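Local coordinates for protein enoyl-CoA hydratase (Mycobacterium avium subsp. paratuberculosis, PDB 4LK5) that probably catalyses the hydration of enoyl-CoA thioesters, as enoyl-CoA hydratases of the crotonase-like family do, at residues Val39-Asp43 with Gly44-Val48; Ile67-Ala70 with Met71-Ala74; Arg189-Gln192 with Met193-Pro197; Ala202-Ala205 with Leu206-Leu210. All blocks are in the same frame, centred on the assembly; numbering follows the deposited sequence.

Contact 1: Val39-Asp43 with Gly44-Val48; sequences VTLSD and GVFSV
Thr40 and Ser47 form an antiparallel hydrogen-bonded pair. Thr40 N donates to Ser47 O at 3.2 Å, and Ser47 N returns a shorter bond to Thr40 O at 2.7 Å. Nearer the turn, Ser42 N bonds to Val45 O at 2.8 Å. Packing is tightest around buried Phe46 and Val48, with Val39 and Leu41 at its margin on the same face. There Val39 CG1 reaches Phe46 CZ at 3.6 Å, approaching the ring obliquely. The branch gets there because it stands opposite the backbone N (chi1 -178°). Leu41 CD1 sits at the edge of the same ring, near its plane, and lies 4.2 Å from Phe46 CB. Tyr73 and Ala74 of helix 61-76 pack on Phe46 from outside the hairpin. The solvent side is made by Thr40, Ser42 and Asp43, all exposed. The Thr40 side chain stands clear of the second strand. Asp43 is the centre of an inverse gamma turn, closed by a weak bond from Gly44 N to Ser42 O at 2.9 Å. Gly44 has a positive phi of 77°, which suits glycine. This is a beta hairpin at the edge of the mixed sheet in a crotonase-like fold.

Contact 2: Ile67-Ala70 with Met71-Ala74; sequences IADA and MEYA
The carboxylates of Asp69 and Glu72 lie near each other on the exposed side of the helix, with OD1 of Asp69 4.4 Å from OE1 of Glu72. They belong to the middle of helix 61-76, the crossover helix of a beta-alpha-beta unit with strands 45-50 and 82-87. Both oxygens form salt bridges to NH2 of Arg120 on helix 113-127. The shared cation probably offsets their like charges. The third flat group is the Tyr73 ring. Tyr73 CB lies 3.4 Å from Asp69 O, but CG stands opposite the backbone N (chi1 175°), and this torsion leads the ring away from residues 67-70. Four successive i to i+4 backbone bonds hold the helix here. Met71 N meets Ile67 O at 2.7 Å, and Glu72 N meets Ala68 O at 2.9 Å. Tyr73 N lies 2.7 Å from Asp69 O, and Ala74 N lies 3.0 Å from Ala70 O. The buried side is apolar. Ile67 and selenomethionine Met71 lie side by side there and point the same way. Val48, Val83 and Ile85 of the sheet and Ala124 of helix 113-127 also touch Met71. Its chain bends at chi2 (-65°), which brings CE of Met71 within 4.0 Å of Ile67 CG2.

Contact 3: Arg189-Gln192 with Met193-Pro197; sequences RAMQ and MALLP
Met193, Ala194 and Leu195 each give their backbone N-H to the carbonyl four residues back, closing the last turns of helix 187-195. Met193 N lies 3.0 Å from Arg189 O. Ala194 N lies 2.9 Å from Ala190 O. Leu195 N lies 2.8 Å from Met191 O. Leu196 is the first residue to leave helical angles, yet its N still bonds to Gln192 O at 2.8 Å. Pro197 follows, and its ring nitrogen has no hydrogen to give. The side chains pack along the same turns. Met191 and Leu195 run side by side in one direction, with CG of Met191 4.1 Å from CD1 of Leu195. Leu195 CG stands opposite its own carbonyl carbon (chi1 -66°). This torsion sets CG of Leu195 3.6 Å from Met191 O and leads CD1 to Met191 CG. Ala194 CB lies against Ala190 O at 3.4 Å. The Met193 chain leads away from residues 189-192 towards Val181, Leu164 and Trp208. Met191 and Met193 are selenomethionines. Arg189 also turns away. It makes a cation-pi contact with Trp208, and its NH2 forms a weak hydrogen bond to Ala207 O of the second subunit. That subunit covers part of this helix end. Its Leu231 packs on Leu196, its Asn247 packs on Met191, and its Arg230 hydrogen-bonds Pro197 O. The chemistry is that of a largely apolar helix end buried at a subunit interface. The carbonyls of residues 189-192 all find backbone donors within the chain, while Pro197 O is satisfied from the neighbouring subunit.

Contact 4: Ala202-Ala205 with Leu206-Leu210; sequences AAEA and LAWGL
Ala205 and Leu210 meet twice at the end of helix 202-208. Leu210 N donates to Ala205 O at 2.9 Å, and Ala205 CB touches Leu210 CD2 at 4.0 Å. Inside that loop, Gly209 N bonds to Leu206 O at 3.1 Å. The two bonds, with the positive phi of Gly209 (85°), make a Schellman motif. That phi is one that glycine readily adopts. One residue earlier, Trp208 N bonds to Glu204 O at 3.1 Å. Glu204 O also lies oblique to the indole ring, 3.3 Å from Trp208 CD1. Trp208 CG stands opposite the carbonyl carbon and beside the backbone N (chi1 -80°), which keeps the ring near that oxygen. The side chains of Glu204 and Trp208 run alongside each other. Glu204 CG is 4.1 Å from Trp208 NE1, and the carboxylate is turned 79° from the ring plane. Leu206 N is tied back to Ala202 O at 2.8 Å. In the next shell, Leu200 packs on Ala205, Trp208 and Leu210. Val185 also touches Trp208 and Leu210. Val214 of strand 213-215 lies against Ala202 and Leu206. The carbonyls of Leu206 and Ala207 near the helix end meet NH2 of Arg189 of the third subunit in weak hydrogen bonds. This is consistent with a favourable interaction between that cation and the negative end of the helix dipole.

In the fold
The four contacts follow one another along the chain and fall into two touching pairs. Contacts 1 and 2 have centres 12 Å apart. Strand 45-50 of the hairpin in contact 1 is also the first strand of the beta-alpha-beta unit that holds contact 2 on helix 61-76. Contacts 3 and 4, with centres 14 Å apart, lie on helices 187-195 and 202-208, and Trp208 joins them. The pairs are well separated, with centres 28 to 34 Å apart and nearest atoms about 17 to 20 Å apart. Contacts 1 and 2 touch no other subunit. Contacts 3 and 4 face neighbouring copies, consistent with a part in packing the three chains.

Contact 1: Val39-Asp43 with Gly44-Val48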
loop_
_atom_site.group_PDB
_atom_site.type_symbol
_atom_site.label_atom_id
_atom_site.label_comp_id
_atom_site.label_asym_id
_atom_site.label_seq_id
_atom_site.Cartn_x
_atom_site.Cartn_y
_atom_site.Cartn_z
ATOM N N VAL C 39 25.496 -11.424 19.683
ATOM C CA VAL C 39 24.682 -12.435 19.030
ATOM C C VAL C 39 24.563 -13.642 19.952
ATOM O O VAL C 39 25.538 -14.069 20.548
ATOM C CB VAL C 39 25.315 -12.922 17.705
ATOM C CG1 VAL C 39 24.420 -13.944 17.012
ATOM C CG2 VAL C 39 25.601 -11.752 16.769
ATOM N N THR C 40 23.370 -14.217 20.010
ATOM C CA THR C 40 23.021 -15.239 20.977
ATOM C C THR C 40 21.935 -16.112 20.371
ATOM O O THR C 40 20.995 -15.615 19.747
ATOM C CB THR C 40 22.433 -14.574 22.243
ATOM O OG1 THR C 40 23.486 -13.976 23.003
ATOM C CG2 THR C 40 21.655 -15.568 23.135
ATOM N N LEU C 41 22.065 -17.413 20.560
ATOM C CA LEU C 41 20.999 -18.334 20.289
ATOM C C LEU C 41 20.577 -18.860 21.645
ATOM O O LEU C 41 21.415 -19.025 22.529
ATOM C CB LEU C 41 21.490 -19.454 19.384
ATOM C CG LEU C 41 20.484 -20.567 19.058
ATOM C CD1 LEU C 41 19.217 -19.985 18.431
ATOM C CD2 LEU C 41 21.087 -21.654 18.160
ATOM N N SER C 42 19.282 -19.091 21.824
ATOM C CA SER C 42 18.762 -19.659 23.062
ATOM C C SER C 42 18.001 -20.951 22.776
ATOM O O SER C 42 18.505 -21.852 22.083
ATOM C CB SER C 42 17.849 -18.652 23.736
ATOM O OG SER C 42 17.231 -19.230 24.868
ATOM N N ASP C 43 16.790 -21.042 23.313
ATOM C CA ASP C 43 15.909 -22.135 22.981
ATOM C C ASP C 43 15.245 -21.781 21.644
ATOM O O ASP C 43 14.069 -21.432 21.609
ATOM C CB ASP C 43 14.866 -22.353 24.099
ATOM C CG ASP C 43 15.508 -22.686 25.471
ATOM O OD1 ASP C 43 16.645 -23.216 25.537
ATOM O OD2 ASP C 43 14.855 -22.420 26.500
ATOM N N GLY C 44 16.025 -21.847 20.560
ATOM C CA GLY C 44 15.552 -21.549 19.199
ATOM C C GLY C 44 15.394 -20.076 18.851
ATOM O O GLY C 44 14.851 -19.742 17.799
ATOM N N VAL C 45 15.914 -19.211 19.713
ATOM C CA VAL C 45 15.767 -17.776 19.609
ATOM C C VAL C 45 17.118 -17.096 19.401
ATOM O O VAL C 45 17.994 -17.086 20.276
ATOM C CB VAL C 45 15.121 -17.228 20.879
ATOM C CG1 VAL C 45 14.868 -15.716 20.793
ATOM C CG2 VAL C 45 13.825 -17.984 21.141
ATOM N N PHE C 46 17.259 -16.505 18.231
ATOM C CA PHE C 46 18.509 -15.954 17.781
ATOM C C PHE C 46 18.343 -14.472 17.970
ATOM O O PHE C 46 17.509 -13.861 17.295
ATOM C CB PHE C 46 18.650 -16.342 16.328
ATOM C CG PHE C 46 19.969 -16.050 15.719
ATOM C CD1 PHE C 46 20.983 -16.989 15.759
ATOM C CD2 PHE C 46 20.171 -14.871 15.011
ATOM C CE1 PHE C 46 22.205 -16.728 15.151
ATOM C CE2 PHE C 46 21.377 -14.597 14.400
ATOM C CZ PHE C 46 22.398 -15.525 14.462
ATOM N N SER C 47 19.045 -13.905 18.953
ATOM C CA SER C 47 18.965 -12.470 19.201
ATOM C C SER C 47 20.177 -11.815 18.626
ATOM O O SER C 47 21.247 -12.399 18.555
ATOM C CB SER C 47 18.855 -12.099 20.690
ATOM O OG SER C 47 17.887 -12.886 21.373
ATOM N N VAL C 48 19.996 -10.572 18.237
ATOM C CA VAL C 48 21.026 -9.815 17.620
ATOM C C VAL C 48 20.857 -8.429 18.204
ATOM O O VAL C 48 19.835 -7.784 17.997
ATOM C CB VAL C 48 20.869 -9.856 16.084
ATOM C CG1 VAL C 48 21.710 -8.784 15.426
ATOM C CG2 VAL C 48 21.286 -11.220 15.535
#

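Contact 2: Ile67-Ala70 with Met71-Ala74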
loop_
_atom_site.group_PDB
_atom_site.type_symbol
_atom_site.label_atom_id
_atom_site.label_comp_id
_atom_site.label_asym_id
_atom_site.label_seq_id
_atom_site.Cartn_x
_atom_site.Cartn_y
_atom_site.Cartn_z
ATOM N N ILE C 67 25.939 -8.090 11.482
ATOM C CA ILE C 67 24.497 -8.388 11.447
ATOM C C ILE C 67 24.216 -9.132 10.144
ATOM O O ILE C 67 23.569 -10.172 10.127
ATOM C CB ILE C 67 23.662 -7.079 11.487
ATOM C CG1 ILE C 67 23.884 -6.316 12.790
ATOM C CG2 ILE C 67 22.166 -7.334 11.314
ATOM C CD1 ILE C 67 23.961 -4.835 12.552
ATOM N N ALA C 68 24.742 -8.603 9.046
ATOM C CA ALA C 68 24.653 -9.296 7.786
ATOM C C ALA C 68 25.124 -10.741 7.927
ATOM O O ALA C 68 24.366 -11.641 7.605
ATOM C CB ALA C 68 25.416 -8.546 6.698
ATOM N N ASP C 69 26.323 -10.972 8.470
ATOM C CA ASP C 69 26.886 -12.355 8.577
ATOM C C ASP C 69 26.018 -13.233 9.459
ATOM O O ASP C 69 25.688 -14.380 9.137
ATOM C CB ASP C 69 28.328 -12.339 9.153
ATOM C CG ASP C 69 29.392 -11.778 8.164
ATOM O OD1 ASP C 69 29.129 -11.648 6.954
ATOM O OD2 ASP C 69 30.517 -11.477 8.599
ATOM N N ALA C 70 25.662 -12.677 10.604
ATOM C CA ALA C 70 24.717 -13.294 11.521
ATOM C C ALA C 70 23.346 -13.647 10.871
ATOM O O ALA C 70 22.778 -14.747 11.118
ATOM C CB ALA C 70 24.513 -12.354 12.709
HETATM N N MSE C 71 22.799 -12.743 10.051
HETATM C CA MSE C 71 21.523 -13.070 9.398
HETATM C C MSE C 71 21.744 -14.200 8.406
HETATM O O MSE C 71 20.968 -15.151 8.353
HETATM C CB MSE C 71 20.874 -11.873 8.720
HETATM C CG MSE C 71 20.521 -10.797 9.718
HETATM SE SE MSE C 71 19.146 -11.462 10.947
HETATM C CE MSE C 71 19.437 -10.088 12.295
ATOM N N GLU C 72 22.823 -14.141 7.631
ATOM C CA GLU C 72 23.122 -15.270 6.737
ATOM C C GLU C 72 23.334 -16.587 7.519
ATOM O O GLU C 72 22.731 -17.614 7.171
ATOM C CB GLU C 72 24.308 -14.964 5.836
ATOM C CG GLU C 72 24.001 -13.905 4.790
ATOM C CD GLU C 72 25.187 -13.654 3.888
ATOM O OE1 GLU C 72 26.327 -13.887 4.343
ATOM O OE2 GLU C 72 24.986 -13.222 2.736
ATOM N N TYR C 73 24.134 -16.549 8.591
ATOM C CA TYR C 73 24.338 -17.744 9.426
ATOM C C TYR C 73 23.019 -18.376 9.890
ATOM O O TYR C 73 22.841 -19.592 9.854
ATOM C CB TYR C 73 25.180 -17.429 10.666
ATOM C CG TYR C 73 25.263 -18.624 11.546
ATOM C CD1 TYR C 73 25.986 -19.757 11.129
ATOM C CD2 TYR C 73 24.574 -18.677 12.756
ATOM C CE1 TYR C 73 26.041 -20.896 11.910
ATOM C CE2 TYR C 73 24.632 -19.809 13.558
ATOM C CZ TYR C 73 25.360 -20.918 13.130
ATOM O OH TYR C 73 25.411 -22.056 13.913
ATOM N N ALA C 74 22.095 -17.529 10.319
ATOM C CA ALA C 74 20.840 -17.976 10.882
ATOM C C ALA C 74 19.906 -18.675 9.890
ATOM O O ALA C 74 18.957 -19.348 10.312
ATOM C CB ALA C 74 20.139 -16.794 11.516
#

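Contact 3: Arg189-Gln192 with Met193-Pro197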
loop_
_atom_site.group_PDB
_atom_site.type_symbol
_atom_site.label_atom_id
_atom_site.label_comp_id
_atom_site.label_asym_id
_atom_site.label_seq_id
_atom_site.Cartn_x
_atom_site.Cartn_y
_atom_site.Cartn_z
ATOM N N ARG C 189 2.736 8.574 1.799
ATOM C CA ARG C 189 3.412 8.496 3.077
ATOM C C ARG C 189 4.918 8.215 2.997
ATOM O O ARG C 189 5.694 8.785 3.768
ATOM C CB ARG C 189 2.706 7.465 3.958
ATOM C CG ARG C 189 1.447 8.085 4.579
ATOM C CD ARG C 189 0.631 7.068 5.310
ATOM N NE ARG C 189 -0.356 7.699 6.171
ATOM C CZ ARG C 189 -1.527 7.161 6.527
ATOM N NH1 ARG C 189 -1.896 5.956 6.061
ATOM N NH2 ARG C 189 -2.346 7.838 7.346
ATOM N N ALA C 190 5.347 7.363 2.066
ATOM C CA ALA C 190 6.770 7.091 1.944
ATOM C C ALA C 190 7.499 8.391 1.604
ATOM O O ALA C 190 8.496 8.748 2.220
ATOM C CB ALA C 190 7.025 6.081 0.876
HETATM N N MSE C 191 6.927 9.085 0.635
HETATM C CA MSE C 191 7.473 10.290 0.058
HETATM C C MSE C 191 7.508 11.371 1.123
HETATM O O MSE C 191 8.444 12.128 1.224
HETATM C CB MSE C 191 6.567 10.541 -1.134
HETATM C CG MSE C 191 7.142 11.551 -2.104
HETATM SE SE MSE C 191 8.659 10.859 -3.147
HETATM C CE MSE C 191 7.660 10.023 -4.615
ATOM N N GLN C 192 6.522 11.397 1.988
ATOM C CA GLN C 192 6.509 12.341 3.080
ATOM C C GLN C 192 7.639 12.067 4.065
ATOM O O GLN C 192 8.328 12.991 4.503
ATOM C CB GLN C 192 5.182 12.176 3.804
ATOM C CG GLN C 192 4.969 12.966 5.069
ATOM C CD GLN C 192 3.601 12.692 5.657
ATOM O OE1 GLN C 192 2.659 12.286 4.963
ATOM N NE2 GLN C 192 3.482 12.909 6.939
HETATM N N MSE C 193 7.806 10.802 4.447
HETATM C CA MSE C 193 8.807 10.475 5.415
HETATM C C MSE C 193 10.144 10.793 4.854
HETATM O O MSE C 193 11.030 11.231 5.570
HETATM C CB MSE C 193 8.791 9.003 5.758
HETATM C CG MSE C 193 7.630 8.717 6.710
HETATM SE SE MSE C 193 7.702 6.811 7.282
HETATM C CE MSE C 193 9.208 6.968 8.556
ATOM N N ALA C 194 10.304 10.569 3.558
ATOM C CA ALA C 194 11.600 10.701 2.907
ATOM C C ALA C 194 11.945 12.154 2.594
ATOM O O ALA C 194 13.076 12.562 2.781
ATOM C CB ALA C 194 11.607 9.887 1.618
ATOM N N LEU C 195 10.976 12.919 2.081
ATOM C CA LEU C 195 11.240 14.299 1.682
ATOM C C LEU C 195 11.054 15.305 2.812
ATOM O O LEU C 195 11.655 16.388 2.782
ATOM C CB LEU C 195 10.372 14.734 0.494
ATOM C CG LEU C 195 10.585 14.076 -0.873
ATOM C CD1 LEU C 195 9.673 14.769 -1.881
ATOM C CD2 LEU C 195 12.025 14.116 -1.358
ATOM N N LEU C 196 10.215 14.974 3.785
ATOM C CA LEU C 196 9.926 15.889 4.874
ATOM C C LEU C 196 10.081 15.143 6.158
ATOM O O LEU C 196 9.172 15.108 6.982
ATOM C CB LEU C 196 8.497 16.422 4.768
ATOM C CG LEU C 196 8.281 17.294 3.554
ATOM C CD1 LEU C 196 6.792 17.345 3.221
ATOM C CD2 LEU C 196 8.857 18.683 3.800
ATOM N N PRO C 197 11.254 14.553 6.362
ATOM C CA PRO C 197 11.389 13.710 7.537
ATOM C C PRO C 197 10.987 14.425 8.824
ATOM O O PRO C 197 11.268 15.621 8.990
ATOM C CB PRO C 197 12.855 13.336 7.527
ATOM C CG PRO C 197 13.510 14.415 6.751
ATOM C CD PRO C 197 12.545 14.835 5.716
#

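Contact 4: Ala202-Ala205 with Leu206-Leu210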
loop_
_atom_site.group_PDB
_atom_site.type_symbol
_atom_site.label_atom_id
_atom_site.label_comp_id
_atom_site.label_asym_id
_atom_site.label_seq_id
_atom_site.Cartn_x
_atom_site.Cartn_y
_atom_site.Cartn_z
ATOM N N ALA C 202 5.516 6.103 17.471
ATOM C CA ALA C 202 5.023 4.748 17.399
ATOM C C ALA C 202 3.545 4.696 17.119
ATOM O O ALA C 202 3.095 3.999 16.213
ATOM C CB ALA C 202 5.318 4.039 18.706
ATOM N N ALA C 203 2.780 5.420 17.919
ATOM C CA ALA C 203 1.368 5.236 17.893
ATOM C C ALA C 203 0.865 5.638 16.506
ATOM O O ALA C 203 0.017 4.966 15.964
ATOM C CB ALA C 203 0.703 6.035 19.017
ATOM N N GLU C 204 1.408 6.709 15.921
ATOM C CA GLU C 204 1.010 7.169 14.571
ATOM C C GLU C 204 1.560 6.212 13.517
ATOM O O GLU C 204 0.966 6.031 12.461
ATOM C CB GLU C 204 1.544 8.572 14.331
ATOM C CG GLU C 204 0.852 9.412 13.263
ATOM C CD GLU C 204 1.384 10.861 13.230
ATOM O OE1 GLU C 204 1.432 11.480 12.133
ATOM O OE2 GLU C 204 1.766 11.388 14.310
ATOM N N ALA C 205 2.680 5.558 13.818
ATOM C CA ALA C 205 3.171 4.479 12.977
ATOM C C ALA C 205 2.261 3.222 12.952
ATOM O O ALA C 205 2.126 2.555 11.919
ATOM C CB ALA C 205 4.589 4.125 13.395
ATOM N N LEU C 206 1.658 2.873 14.076
ATOM C CA LEU C 206 0.660 1.796 14.084
ATOM C C LEU C 206 -0.527 2.133 13.160
ATOM O O LEU C 206 -0.934 1.315 12.354
ATOM C CB LEU C 206 0.154 1.547 15.507
ATOM C CG LEU C 206 -0.764 0.319 15.786
ATOM C CD1 LEU C 206 -0.136 -0.989 15.346
ATOM C CD2 LEU C 206 -1.131 0.247 17.267
ATOM N N ALA C 207 -1.049 3.352 13.271
ATOM C CA ALA C 207 -2.214 3.773 12.498
ATOM C C ALA C 207 -1.925 3.725 11.020
ATOM O O ALA C 207 -2.795 3.382 10.233
ATOM C CB ALA C 207 -2.634 5.187 12.894
ATOM N N TRP C 208 -0.700 4.091 10.646
ATOM C CA TRP C 208 -0.258 4.081 9.248
ATOM C C TRP C 208 -0.078 2.687 8.633
ATOM O O TRP C 208 0.039 2.567 7.419
ATOM C CB TRP C 208 1.092 4.784 9.141
ATOM C CG TRP C 208 1.032 6.295 9.114
ATOM C CD1 TRP C 208 -0.003 7.100 9.538
ATOM C CD2 TRP C 208 2.074 7.176 8.678
ATOM N NE1 TRP C 208 0.323 8.417 9.356
ATOM C CE2 TRP C 208 1.594 8.501 8.848
ATOM C CE3 TRP C 208 3.365 6.975 8.153
ATOM C CZ2 TRP C 208 2.360 9.626 8.499
ATOM C CZ3 TRP C 208 4.120 8.067 7.812
ATOM C CH2 TRP C 208 3.611 9.391 7.971
ATOM N N GLY C 209 0.001 1.653 9.462
ATOM C CA GLY C 209 0.409 0.308 9.016
ATOM C C GLY C 209 1.908 0.068 8.966
ATOM O O GLY C 209 2.363 -0.847 8.288
ATOM N N LEU C 210 2.691 0.872 9.681
ATOM C CA LEU C 210 4.146 0.765 9.605
ATOM C C LEU C 210 4.695 -0.242 10.587
ATOM O O LEU C 210 5.805 -0.726 10.383
ATOM C CB LEU C 210 4.829 2.117 9.888
ATOM C CG LEU C 210 6.337 2.273 9.635
ATOM C CD1 LEU C 210 6.618 2.171 8.159
ATOM C CD2 LEU C 210 6.876 3.614 10.123
#